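Local coordinates for protein (CD58) (Homo sapiens, PDB 1CCZ) that serves as a cell-surface adhesion glycoprotein of the immunoglobulin superfamily that binds the lymphocyte receptor CD2, at residues V92-M100 / C112-V120; Y102-L110 / E163-E171. All coordinates share one frame; numbering follows the deposited sequence. Where two conformers were deposited one is given.

Overall arrangement
Interaction 1 (92-100 with 112-120) and interaction 2 (102-110 with 163-171) lie with their centres about 22 Å apart along the C-terminal immunoglobulin domain. Their segments alternate along the chain: strand 86-93 leaves the N-terminal domain, 92-100 leads into strand 100-104, and a tight turn gives strand 109-113; the segment 163-171 follows much later, off strand 159-165. Both contacts use strand 109-113, the middle strand of the sheet 100-104, 109-113 and 138-142, and they touch where Pro-99 meets Glu-163. Interaction 1 thus starts at the junction between the domains and runs into the second, whereas interaction 2 ties the C-terminal tail to the far end of the second domain.

Interaction 1. Residues V92-M100 / C112-V120; sequences VLEMVSKPM and CEVLEGTDV
Thr-118 and Glu-94 grip each other through two bonds where the interdomain linker enters the second immunoglobulin domain. Glu-94 N donates almost straight to Thr-118 OG1 at 2.8 Å, the hydroxyl being placed there by a chi1 of -51°, which sets OG1 beside its own backbone N; Thr-118 N returns a bond to Glu-94 O. Glu-94 also reaches across with its carboxylate, OE2 accepting from Gly-117 N at 2.9 Å, on the anti side but tilted well out of the carboxylate plane. Further along, Ser-97 OG accepts from Glu-116 N at 3.0 Å, and Met-100 and Glu-113 form an antiparallel hydrogen-bonded pair, with Met-100 N 2.8 Å from Glu-113 O.

Apolar contacts lie between these polar points. Val-96 CG1 meets Val-120 CG2 at 3.6 Å, and Pro-99 CB rests 3.8 Å from Cys-112 SG, whose disulfide partner is Cys-152.

A water donates to both Met-95 O and Glu-116 OE1. Glu-94 OE2 and Glu-116 OE1 stand 4.4 Å apart; their closeness would tend to raise proton affinity, an effect the Gly-117 N-H and the water probably offset in part. Side-chain acceptors of Glu-94, Ser-97 and Thr-118 thus supplement sparse backbone bonds in binding the linker to 112-120.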
ATOM      1  N   VAL A  92       5.153   0.980   2.211  1.00 29.99           N
ATOM      2  CA  VAL A  92       4.701   2.320   1.833  1.00 31.26           C
ATOM      3  C   VAL A  92       4.553   2.361   0.311  1.00 32.61           C
ATOM      4  O   VAL A  92       5.533   2.252  -0.438  1.00 33.25           O
ATOM      5  CB  VAL A  92       5.701   3.391   2.281  1.00 31.05           C
ATOM      6  CG1 VAL A  92       5.241   4.753   1.802  1.00 28.54           C
ATOM      7  CG2 VAL A  92       5.841   3.358   3.813  1.00 29.45           C
ATOM      8  N   LEU A  93       3.315   2.521  -0.138  1.00 30.55           N
ATOM      9  CA  LEU A  93       3.034   2.505  -1.555  1.00 29.33           C
ATOM     10  C   LEU A  93       2.575   3.821  -2.117  1.00 30.20           C
ATOM     11  O   LEU A  93       1.909   4.623  -1.462  1.00 32.32           O
ATOM     12  CB  LEU A  93       1.963   1.449  -1.857  1.00 30.18           C
ATOM     13  CG  LEU A  93       2.338  -0.020  -1.658  1.00 28.93           C
ATOM     14  CD1 LEU A  93       2.099  -0.401  -0.232  1.00 29.14           C
ATOM     15  CD2 LEU A  93       1.497  -0.887  -2.542  1.00 29.07           C
ATOM     16  N   GLU A  94       2.941   4.037  -3.361  1.00 30.07           N
ATOM     17  CA  GLU A  94       2.504   5.213  -4.064  1.00 29.60           C
ATOM     18  C   GLU A  94       1.190   4.754  -4.773  1.00 27.97           C
ATOM     19  O   GLU A  94       1.072   3.605  -5.219  1.00 26.89           O
ATOM     20  CB  GLU A  94       3.632   5.614  -5.003  1.00 31.92           C
ATOM     21  CG  GLU A  94       3.259   6.110  -6.350  1.00 42.81           C
ATOM     22  CD  GLU A  94       4.500   6.263  -7.209  1.00 50.36           C
ATOM     23  OE1 GLU A  94       5.588   6.433  -6.597  1.00 58.53           O
ATOM     24  OE2 GLU A  94       4.402   6.201  -8.461  1.00 44.61           O
ATOM     25  N   MET A  95       0.183   5.612  -4.800  1.00 26.61           N
ATOM     26  CA  MET A  95      -1.084   5.266  -5.432  1.00 27.08           C
ATOM     27  C   MET A  95      -0.948   5.198  -6.947  1.00 26.47           C
ATOM     28  O   MET A  95      -0.099   5.882  -7.528  1.00 25.20           O
ATOM     29  CB  MET A  95      -2.136   6.299  -5.064  1.00 29.77           C
ATOM     30  CG  MET A  95      -2.711   6.080  -3.680  1.00 38.43           C
ATOM     31  SD  MET A  95      -3.845   7.390  -3.242  1.00 48.18           S
ATOM     32  CE  MET A  95      -2.868   8.846  -3.801  1.00 41.66           C
ATOM     33  N   VAL A  96      -1.778   4.367  -7.591  1.00 26.99           N
ATOM     34  CA  VAL A  96      -1.742   4.219  -9.053  1.00 20.65           C
ATOM     35  C   VAL A  96      -2.381   5.437  -9.704  1.00 22.73           C
ATOM     36  O   VAL A  96      -3.210   6.121  -9.080  1.00 22.94           O
ATOM     37  CB  VAL A  96      -2.534   2.953  -9.540  1.00 20.87           C
ATOM     38  CG1 VAL A  96      -1.942   1.697  -8.965  1.00 19.23           C
ATOM     39  CG2 VAL A  96      -4.005   3.056  -9.150  1.00 19.58           C
ATOM     40  N   SER A  97      -1.976   5.744 -10.940  1.00 21.46           N
ATOM     41  CA  SER A  97      -2.616   6.834 -11.659  1.00 21.00           C
ATOM     42  C   SER A  97      -3.700   6.145 -12.517  1.00 22.12           C
ATOM     43  O   SER A  97      -3.914   4.926 -12.401  1.00 22.24           O
ATOM     44  CB  SER A  97      -1.621   7.596 -12.537  1.00 17.61           C
ATOM     45  OG  SER A  97      -0.809   6.737 -13.299  1.00 20.21           O
ATOM     46  N   LYS A  98      -4.388   6.901 -13.357  1.00 21.31           N
ATOM     47  CA  LYS A  98      -5.421   6.311 -14.185  1.00 22.41           C
ATOM     48  C   LYS A  98      -4.779   5.616 -15.391  1.00 22.08           C
ATOM     49  O   LYS A  98      -3.931   6.202 -16.071  1.00 20.82           O
ATOM     50  CB  LYS A  98      -6.400   7.393 -14.635  1.00 24.94           C
ATOM     51  CG  LYS A  98      -7.563   6.876 -15.471  1.00 30.11           C
ATOM     52  CD  LYS A  98      -8.044   7.948 -16.443  1.00 36.85           C
ATOM     53  CE  LYS A  98      -9.487   7.703 -16.875  1.00 43.46           C
ATOM     54  NZ  LYS A  98     -10.288   6.896 -15.887  1.00 48.83           N
ATOM     55  N   PRO A  99      -5.165   4.348 -15.667  1.00 21.01           N
ATOM     56  CA  PRO A  99      -4.578   3.644 -16.809  1.00 20.70           C
ATOM     57  C   PRO A  99      -4.920   4.274 -18.161  1.00 23.06           C
ATOM     58  O   PRO A  99      -5.946   4.962 -18.306  1.00 22.64           O
ATOM     59  CB  PRO A  99      -5.138   2.217 -16.709  1.00 18.09           C
ATOM     60  CG  PRO A  99      -5.867   2.141 -15.430  1.00 20.96           C
ATOM     61  CD  PRO A  99      -6.147   3.516 -14.939  1.00 20.27           C
ATOM     62  N   MET A 100      -4.046   4.042 -19.133  1.00 22.86           N
ATOM     63  CA  MET A 100      -4.231   4.516 -20.501  1.00 26.24           C
ATOM     64  C   MET A 100      -4.392   3.267 -21.374  1.00 27.29           C
ATOM     65  O   MET A 100      -3.649   2.290 -21.228  1.00 26.38           O
ATOM     66  CB  MET A 100      -3.009   5.286 -21.005  1.00 25.73           C
ATOM     67  CG  MET A 100      -3.063   6.777 -20.762  1.00 39.70           C
ATOM     68  SD  MET A 100      -1.740   7.676 -21.635  1.00 47.06           S
ATOM     69  CE  MET A 100      -1.429   6.534 -23.120  1.00 36.96           C
ATOM     70  N   CYS A 112      -2.552  -1.732 -22.415  1.00 24.69           N
ATOM     71  CA  CYS A 112      -2.980  -0.934 -21.282  1.00 23.23           C
ATOM     72  C   CYS A 112      -1.704  -0.605 -20.500  1.00 23.66           C
ATOM     73  O   CYS A 112      -0.805  -1.436 -20.412  1.00 23.91           O
ATOM     74  CB  CYS A 112      -3.942  -1.712 -20.387  1.00 20.62           C
ATOM     75  SG  CYS A 112      -4.329  -0.733 -18.903  1.00 28.04           S
ATOM     76  N   GLU A 113      -1.607   0.600 -19.956  1.00 21.34           N
ATOM     77  CA  GLU A 113      -0.434   0.964 -19.178  1.00 19.95           C
ATOM     78  C   GLU A 113      -0.825   1.948 -18.097  1.00 22.52           C
ATOM     79  O   GLU A 113      -1.905   2.537 -18.140  1.00 21.05           O
ATOM     80  CB  GLU A 113       0.623   1.563 -20.084  1.00 23.38           C
ATOM     81  CG  GLU A 113       0.240   2.904 -20.658  1.00 25.04           C
ATOM     82  CD  GLU A 113       1.454   3.686 -21.117  1.00 28.29           C
ATOM     83  OE1 GLU A 113       2.249   3.140 -21.903  1.00 26.78           O
ATOM     84  OE2 GLU A 113       1.617   4.849 -20.684  1.00 29.00           O
ATOM     85  N   VAL A 114       0.037   2.119 -17.104  1.00 20.50           N
ATOM     86  CA  VAL A 114      -0.263   3.041 -16.022  1.00 19.38           C
ATOM     87  C   VAL A 114       1.092   3.579 -15.615  1.00 21.69           C
ATOM     88  O   VAL A 114       2.064   2.829 -15.565  1.00 20.67           O
ATOM     89  CB  VAL A 114      -1.022   2.328 -14.841  1.00 20.42           C
ATOM     90  CG1 VAL A 114      -0.138   1.284 -14.165  1.00 19.45           C
ATOM     91  CG2 VAL A 114      -1.520   3.365 -13.833  1.00 17.38           C
ATOM     92  N   LEU A 115       1.159   4.886 -15.370  1.00 20.94           N
ATOM     93  CA  LEU A 115       2.422   5.543 -15.018  1.00 20.13           C
ATOM     94  C   LEU A 115       2.856   5.415 -13.565  1.00 19.66           C
ATOM     95  O   LEU A 115       3.962   4.977 -13.276  1.00 20.70           O
ATOM     96  CB  LEU A 115       2.363   7.035 -15.374  1.00 19.78           C
ATOM     97  CG  LEU A 115       3.657   7.840 -15.213  1.00 20.78           C
ATOM     98  CD1 LEU A 115       4.749   7.231 -16.074  1.00 17.99           C
ATOM     99  CD2 LEU A 115       3.399   9.295 -15.604  1.00 17.68           C
ATOM    100  N   GLU A 116       1.982   5.810 -12.656  1.00 20.92           N
ATOM    101  CA  GLU A 116       2.304   5.795 -11.245  1.00 21.61           C
ATOM    102  C   GLU A 116       1.766   4.582 -10.498  1.00 24.26           C
ATOM    103  O   GLU A 116       0.820   3.924 -10.940  1.00 25.93           O
ATOM    104  CB  GLU A 116       1.760   7.071 -10.585  1.00 21.71           C
ATOM    105  CG  GLU A 116       2.247   8.361 -11.192  1.00 23.21           C
ATOM    106  CD  GLU A 116       1.662   9.556 -10.502  1.00 28.07           C
ATOM    107  OE1 GLU A 116       1.894   9.701  -9.285  1.00 33.77           O
ATOM    108  OE2 GLU A 116       0.969  10.354 -11.165  1.00 31.94           O
ATOM    109  N   GLY A 117       2.379   4.307  -9.347  1.00 23.27           N
ATOM    110  CA  GLY A 117       1.966   3.199  -8.514  1.00 21.44           C
ATOM    111  C   GLY A 117       3.096   2.261  -8.150  1.00 23.55           C
ATOM    112  O   GLY A 117       4.000   2.015  -8.959  1.00 23.84           O
ATOM    113  N   THR A 118       3.041   1.748  -6.919  1.00 23.49           N
ATOM    114  CA  THR A 118       4.028   0.798  -6.426  1.00 25.74           C
ATOM    115  C   THR A 118       3.401  -0.611  -6.487  1.00 24.86           C
ATOM    116  O   THR A 118       2.240  -0.781  -6.117  1.00 23.72           O
ATOM    117  CB  THR A 118       4.411   1.098  -4.943  1.00 25.27           C
ATOM    118  OG1 THR A 118       4.763   2.471  -4.789  1.00 30.25           O
ATOM    119  CG2 THR A 118       5.594   0.277  -4.539  1.00 31.85           C
ATOM    120  N   ASP A 119       4.162  -1.607  -6.937  1.00 26.74           N
ATOM    121  CA  ASP A 119       3.670  -2.997  -7.019  1.00 31.34           C
ATOM    122  C   ASP A 119       2.274  -3.052  -7.615  1.00 28.77           C
ATOM    123  O   ASP A 119       1.319  -3.563  -7.024  1.00 29.36           O
ATOM    124  CB  ASP A 119       3.645  -3.667  -5.640  1.00 34.09           C
ATOM    125  CG  ASP A 119       3.976  -5.154  -5.709  0.50 33.50           C
ATOM    126  OD1 ASP A 119       4.535  -5.613  -6.736  0.50 31.16           O
ATOM    127  OD2 ASP A 119       3.677  -5.860  -4.729  0.50 34.98           O
ATOM    128  N   VAL A 120       2.185  -2.519  -8.814  1.00 29.05           N
ATOM    129  CA  VAL A 120       0.944  -2.440  -9.529  1.00 27.77           C
ATOM    130  C   VAL A 120       0.652  -3.704 -10.334  1.00 28.61           C
ATOM    131  O   VAL A 120       1.550  -4.383 -10.828  1.00 27.47           O
ATOM    132  CB  VAL A 120       0.998  -1.220 -10.488  1.00 27.27           C
ATOM    133  CG1 VAL A 120      -0.262  -1.133 -11.342  1.00 28.44           C
ATOM    134  CG2 VAL A 120       1.184   0.041  -9.680  1.00 23.08           C
TER
HETATM  135  O   HOH W   1      -0.015   8.685  -7.207  1.00 43.58           O

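Interaction 2. Residues Y102-L110 / E163-E171; sequences YWECSNATL and EMEVVNCPE. With NAG (2-acetamido-2-deoxy-beta-D-glucopyranose), chain D.
Trp-103 lays one face of its indole against Val-167, whose CG1 sits 3.8 Å from the centroid of the five-membered ring and only 2° off its normal, a CH-pi contact. The backbone of Val-166 and Asn-168 passes obliquely by the six-membered ring, Asn-168 N coming within 3.4 Å of Trp-103 CZ2. Cys-169 SG also lies oblique to the indole, 4.4 Å from the five-membered centroid, in a sulfur-aromatic contact. A chi1 of 58° puts the indole between the backbone N and carbonyl carbon of Trp-103 and brings it over the departing tail.

This is the end of the C2-set immunoglobulin domain far from the N-terminal domain, probably the side nearer the membrane in the intact protein, where the hairpin 102-110 faces the chain beyond strand 159-165. No hydrogen bond joins the two segments. They are held by the disulfide Cys-105 to Cys-169, with a chi3 of -91°, and by apolar packing: Val-167 CG2 touches Leu-110 CD2 at 3.9 Å, while Trp-143 and Phe-150 also pack on both Leu-110 and Val-167.

The hairpin has its own internal bracing. A type I turn runs from Cys-105 to Ala-108, and Ala-108 and Thr-109 both face Glu-104 in a G1 beta bulge. Glu-104 OE2 accepts from Ser-106 N and Ser-106 OG, which approach from opposite faces of its plane. The glycan leaves the turn here, Asn-107 ND2 being joined covalently to C1 of the N-acetylglucosamine. The sugar lies alongside the hairpin: Glu-104 CG comes to 3.2 Å from NAG N2, and NAG O6 makes a weak 3.4 Å hydrogen bond to Thr-109 OG1.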
ATOM      1  N   TYR A 102      -4.606   1.907 -25.409  1.00 25.39           N
ATOM      2  CA  TYR A 102      -4.414   2.235 -26.818  1.00 24.67           C
ATOM      3  C   TYR A 102      -4.304   0.928 -27.609  1.00 23.92           C
ATOM      4  O   TYR A 102      -4.214  -0.149 -27.017  1.00 24.20           O
ATOM      5  CB  TYR A 102      -3.205   3.144 -27.013  1.00 24.81           C
ATOM      6  CG  TYR A 102      -1.917   2.584 -26.529  1.00 24.77           C
ATOM      7  CD1 TYR A 102      -1.496   2.777 -25.211  1.00 27.84           C
ATOM      8  CD2 TYR A 102      -1.072   1.917 -27.406  1.00 25.74           C
ATOM      9  CE1 TYR A 102      -0.240   2.318 -24.784  1.00 30.43           C
ATOM     10  CE2 TYR A 102       0.171   1.455 -27.002  1.00 27.83           C
ATOM     11  CZ  TYR A 102       0.590   1.659 -25.696  1.00 32.03           C
ATOM     12  OH  TYR A 102       1.851   1.225 -25.337  1.00 34.80           O
ATOM     13  N   TRP A 103      -4.343   0.995 -28.934  1.00 24.84           N
ATOM     14  CA  TRP A 103      -4.298  -0.235 -29.714  1.00 24.51           C
ATOM     15  C   TRP A 103      -3.697  -0.080 -31.082  1.00 26.88           C
ATOM     16  O   TRP A 103      -3.487   1.033 -31.563  1.00 29.83           O
ATOM     17  CB  TRP A 103      -5.714  -0.776 -29.887  1.00 26.97           C
ATOM     18  CG  TRP A 103      -6.619   0.220 -30.568  1.00 29.11           C
ATOM     19  CD1 TRP A 103      -6.740   0.438 -31.911  1.00 31.24           C
ATOM     20  CD2 TRP A 103      -7.491   1.166 -29.932  1.00 30.60           C
ATOM     21  NE1 TRP A 103      -7.629   1.463 -32.155  1.00 31.44           N
ATOM     22  CE2 TRP A 103      -8.105   1.928 -30.959  1.00 31.58           C
ATOM     23  CE3 TRP A 103      -7.813   1.443 -28.596  1.00 29.85           C
ATOM     24  CZ2 TRP A 103      -9.024   2.954 -30.688  1.00 32.95           C
ATOM     25  CZ3 TRP A 103      -8.729   2.467 -28.327  1.00 30.38           C
ATOM     26  CH2 TRP A 103      -9.321   3.208 -29.371  1.00 30.79           C
ATOM     27  N   GLU A 104      -3.444  -1.226 -31.709  1.00 29.20           N
ATOM     28  CA  GLU A 104      -2.900  -1.306 -33.065  1.00 31.52           C
ATOM     29  C   GLU A 104      -3.905  -2.170 -33.843  1.00 30.77           C
ATOM     30  O   GLU A 104      -4.035  -3.360 -33.578  1.00 30.87           O
ATOM     31  CB  GLU A 104      -1.534  -1.978 -33.029  1.00 35.39           C
ATOM     32  CG  GLU A 104      -0.977  -2.262 -34.383  1.00 42.78           C
ATOM     33  CD  GLU A 104      -1.013  -1.040 -35.265  1.00 49.97           C
ATOM     34  OE1 GLU A 104      -0.429  -0.006 -34.868  1.00 52.45           O
ATOM     35  OE2 GLU A 104      -1.633  -1.108 -36.351  1.00 54.11           O
ATOM     36  N   CYS A 105      -4.628  -1.571 -34.782  1.00 31.29           N
ATOM     37  CA  CYS A 105      -5.647  -2.310 -35.521  1.00 33.57           C
ATOM     38  C   CYS A 105      -5.117  -3.441 -36.374  1.00 35.08           C
ATOM     39  O   CYS A 105      -5.712  -4.524 -36.414  1.00 31.10           O
ATOM     40  CB  CYS A 105      -6.452  -1.369 -36.420  1.00 32.92           C
ATOM     41  SG  CYS A 105      -7.565  -0.225 -35.535  1.00 33.31           S
ATOM     42  N   SER A 106      -4.000  -3.183 -37.050  1.00 37.99           N
ATOM     43  CA  SER A 106      -3.382  -4.158 -37.951  1.00 41.11           C
ATOM     44  C   SER A 106      -3.150  -5.540 -37.333  1.00 41.68           C
ATOM     45  O   SER A 106      -3.511  -6.553 -37.937  1.00 44.07           O
ATOM     46  CB  SER A 106      -2.078  -3.587 -38.511  1.00 40.77           C
ATOM     47  OG  SER A 106      -1.056  -3.638 -37.540  1.00 48.05           O
ATOM     48  N   ASN A 107      -2.576  -5.592 -36.133  1.00 41.35           N
ATOM     49  CA  ASN A 107      -2.341  -6.871 -35.463  1.00 39.49           C
ATOM     50  C   ASN A 107      -3.319  -7.082 -34.297  1.00 37.88           C
ATOM     51  O   ASN A 107      -3.051  -7.865 -33.388  1.00 37.39           O
ATOM     52  CB  ASN A 107      -0.913  -6.924 -34.945  1.00 43.56           C
ATOM     53  CG  ASN A 107      -0.567  -5.712 -34.141  1.00 49.92           C
ATOM     54  OD1 ASN A 107      -1.324  -5.320 -33.267  1.00 53.94           O
ATOM     55  ND2 ASN A 107       0.572  -5.097 -34.428  1.00 57.35           N
ATOM     56  N   ALA A 108      -4.449  -6.377 -34.323  1.00 34.40           N
ATOM     57  CA  ALA A 108      -5.462  -6.497 -33.281  1.00 30.29           C
ATOM     58  C   ALA A 108      -4.879  -6.629 -31.877  1.00 29.28           C
ATOM     59  O   ALA A 108      -5.294  -7.485 -31.094  1.00 29.09           O
ATOM     60  CB  ALA A 108      -6.370  -7.676 -33.569  1.00 30.13           C
ATOM     61  N   THR A 109      -3.929  -5.759 -31.558  1.00 28.51           N
ATOM     62  CA  THR A 109      -3.308  -5.762 -30.241  1.00 28.96           C
ATOM     63  C   THR A 109      -3.700  -4.527 -29.445  1.00 27.68           C
ATOM     64  O   THR A 109      -3.510  -3.403 -29.898  1.00 30.97           O
ATOM     65  CB  THR A 109      -1.790  -5.769 -30.337  1.00 29.85           C
ATOM     66  OG1 THR A 109      -1.372  -6.921 -31.073  1.00 32.37           O
ATOM     67  CG2 THR A 109      -1.173  -5.793 -28.936  1.00 28.77           C
ATOM     68  N   LEU A 110      -4.227  -4.760 -28.255  1.00 25.95           N
ATOM     69  CA  LEU A 110      -4.655  -3.717 -27.339  1.00 27.12           C
ATOM     70  C   LEU A 110      -3.622  -3.646 -26.210  1.00 28.80           C
ATOM     71  O   LEU A 110      -3.197  -4.677 -25.702  1.00 28.15           O
ATOM     72  CB  LEU A 110      -6.025  -4.109 -26.787  1.00 28.23           C
ATOM     73  CG  LEU A 110      -6.769  -3.563 -25.564  1.00 28.92           C
ATOM     74  CD1 LEU A 110      -5.840  -3.237 -24.425  1.00 30.02           C
ATOM     75  CD2 LEU A 110      -7.565  -2.369 -26.004  1.00 28.73           C
ATOM     76  N   GLU A 163      -9.901   2.535 -16.588  1.00 22.68           N
ATOM     77  CA  GLU A 163     -10.225   3.284 -17.776  1.00 22.51           C
ATOM     78  C   GLU A 163     -11.017   2.309 -18.620  1.00 22.89           C
ATOM     79  O   GLU A 163     -10.788   1.107 -18.566  1.00 21.67           O
ATOM     80  CB  GLU A 163      -8.951   3.699 -18.514  1.00 22.77           C
ATOM     81  CG  GLU A 163      -9.197   4.429 -19.829  1.00 29.41           C
ATOM     82  CD  GLU A 163     -10.029   5.685 -19.631  1.00 36.04           C
ATOM     83  OE1 GLU A 163     -11.267   5.586 -19.433  1.00 38.42           O
ATOM     84  OE2 GLU A 163      -9.440   6.783 -19.664  1.00 38.96           O
ATOM     85  N   MET A 164     -11.974   2.819 -19.372  1.00 23.29           N
ATOM     86  CA  MET A 164     -12.760   1.965 -20.235  1.00 24.58           C
ATOM     87  C   MET A 164     -12.720   2.591 -21.629  1.00 24.74           C
ATOM     88  O   MET A 164     -12.875   3.799 -21.766  1.00 24.54           O
ATOM     89  CB  MET A 164     -14.184   1.886 -19.710  1.00 27.65           C
ATOM     90  CG  MET A 164     -15.015   0.902 -20.477  1.00 41.17           C
ATOM     91  SD  MET A 164     -16.533   0.527 -19.640  1.00 51.00           S
ATOM     92  CE  MET A 164     -16.068  -0.988 -18.709  1.00 51.26           C
ATOM     93  N   GLU A 165     -12.479   1.786 -22.661  1.00 24.75           N
ATOM     94  CA  GLU A 165     -12.421   2.323 -24.018  1.00 25.75           C
ATOM     95  C   GLU A 165     -13.020   1.383 -25.048  1.00 26.85           C
ATOM     96  O   GLU A 165     -12.911   0.169 -24.919  1.00 28.34           O
ATOM     97  CB  GLU A 165     -10.976   2.616 -24.431  1.00 24.29           C
ATOM     98  CG  GLU A 165     -10.246   3.658 -23.587  1.00 30.63           C
ATOM     99  CD  GLU A 165     -10.873   5.042 -23.642  1.00 34.74           C
ATOM    100  OE1 GLU A 165     -11.667   5.338 -24.567  1.00 36.17           O
ATOM    101  OE2 GLU A 165     -10.569   5.845 -22.742  1.00 35.95           O
ATOM    102  N   VAL A 166     -13.654   1.952 -26.069  1.00 27.58           N
ATOM    103  CA  VAL A 166     -14.213   1.168 -27.169  1.00 24.61           C
ATOM    104  C   VAL A 166     -13.132   1.205 -28.264  1.00 24.33           C
ATOM    105  O   VAL A 166     -12.638   2.283 -28.616  1.00 23.94           O
ATOM    106  CB  VAL A 166     -15.542   1.804 -27.734  1.00 25.03           C
ATOM    107  CG1 VAL A 166     -16.049   1.006 -28.935  1.00 23.69           C
ATOM    108  CG2 VAL A 166     -16.593   1.835 -26.683  1.00 21.22           C
ATOM    109  N   VAL A 167     -12.734   0.040 -28.775  1.00 24.36           N
ATOM    110  CA  VAL A 167     -11.729  -0.018 -29.847  1.00 25.59           C
ATOM    111  C   VAL A 167     -12.383   0.353 -31.187  1.00 26.60           C
ATOM    112  O   VAL A 167     -13.427  -0.197 -31.555  1.00 28.49           O
ATOM    113  CB  VAL A 167     -11.091  -1.432 -29.958  1.00 22.35           C
ATOM    114  CG1 VAL A 167     -10.183  -1.504 -31.160  1.00 20.31           C
ATOM    115  CG2 VAL A 167     -10.320  -1.747 -28.688  1.00 21.28           C
ATOM    116  N   ASN A 168     -11.769   1.284 -31.910  1.00 26.91           N
ATOM    117  CA  ASN A 168     -12.294   1.759 -33.196  1.00 28.30           C
ATOM    118  C   ASN A 168     -11.399   1.285 -34.341  1.00 28.39           C
ATOM    119  O   ASN A 168     -10.397   1.932 -34.665  1.00 28.55           O
ATOM    120  CB  ASN A 168     -12.374   3.305 -33.162  1.00 27.37           C
ATOM    121  CG  ASN A 168     -12.643   3.931 -34.526  1.00 25.88           C
ATOM    122  OD1 ASN A 168     -13.486   3.453 -35.284  1.00 27.21           O
ATOM    123  ND2 ASN A 168     -11.934   5.013 -34.832  1.00 23.58           N
ATOM    124  N   CYS A 169     -11.771   0.157 -34.944  1.00 30.42           N
ATOM    125  CA  CYS A 169     -11.016  -0.437 -36.051  1.00 32.73           C
ATOM    126  C   CYS A 169     -11.934  -0.833 -37.218  1.00 34.10           C
ATOM    127  O   CYS A 169     -13.095  -1.239 -37.017  1.00 32.29           O
ATOM    128  CB  CYS A 169     -10.266  -1.690 -35.581  1.00 32.84           C
ATOM    129  SG  CYS A 169      -8.841  -1.406 -34.479  1.00 35.04           S
ATOM    130  N   PRO A 170     -11.409  -0.751 -38.455  1.00 35.27           N
ATOM    131  CA  PRO A 170     -12.211  -1.108 -39.631  1.00 37.11           C
ATOM    132  C   PRO A 170     -12.592  -2.576 -39.529  1.00 41.31           C
ATOM    133  O   PRO A 170     -11.789  -3.383 -39.048  1.00 42.69           O
ATOM    134  CB  PRO A 170     -11.277  -0.851 -40.806  1.00 33.41           C
ATOM    135  CG  PRO A 170     -10.144  -0.070 -40.264  1.00 33.84           C
ATOM    136  CD  PRO A 170     -10.037  -0.357 -38.814  1.00 32.41           C
ATOM    137  N   GLU A 171     -13.807  -2.930 -39.940  1.00 43.51           N
ATOM    138  CA  GLU A 171     -14.228  -4.328 -39.888  1.00 46.40           C
ATOM    139  C   GLU A 171     -13.569  -5.058 -41.042  1.00 50.17           C
ATOM    140  O   GLU A 171     -13.218  -4.378 -42.036  1.00 52.32           O
ATOM    141  CB  GLU A 171     -15.741  -4.463 -40.017  1.00 46.37           C
ATOM    142  CG  GLU A 171     -16.483  -4.369 -38.703  1.00 48.42           C
ATOM    143  CD  GLU A 171     -17.961  -4.666 -38.854  1.00 50.77           C
ATOM    144  OE1 GLU A 171     -18.341  -5.262 -39.897  1.00 51.56           O
ATOM    145  OE2 GLU A 171     -18.735  -4.302 -37.936  1.00 51.18           O
ATOM    146  OXT GLU A 171     -13.404  -6.293 -40.932  1.00 55.17           O
TER
HETATM  147  C1  NAG D 503       1.701  -5.248 -33.541  1.00 61.75           C
HETATM  148  C2  NAG D 503       1.972  -3.953 -32.762  1.00 65.09           C
HETATM  149  C3  NAG D 503       3.204  -4.157 -31.887  1.00 66.77           C
HETATM  150  C4  NAG D 503       3.025  -5.393 -30.987  1.00 66.33           C
HETATM  151  C5  NAG D 503       2.595  -6.622 -31.800  1.00 64.80           C
HETATM  152  C6  NAG D 503       2.202  -7.774 -30.900  1.00 62.81           C
HETATM  153  C7  NAG D 503       2.813  -2.759 -34.744  1.00 73.77           C
HETATM  154  C8  NAG D 503       2.894  -1.434 -35.500  1.00 71.78           C
HETATM  155  N2  NAG D 503       2.127  -2.761 -33.597  1.00 69.05           N
HETATM  156  O3  NAG D 503       3.399  -3.003 -31.080  1.00 68.82           O
HETATM  157  O4  NAG D 503       4.244  -5.684 -30.316  1.00 70.38           O
HETATM  158  O5  NAG D 503       1.446  -6.314 -32.616  1.00 63.07           O
HETATM  159  O6  NAG D 503       1.475  -8.757 -31.618  1.00 63.29           O
HETATM  160  O7  NAG D 503       3.361  -3.757 -35.217  1.00 78.28           O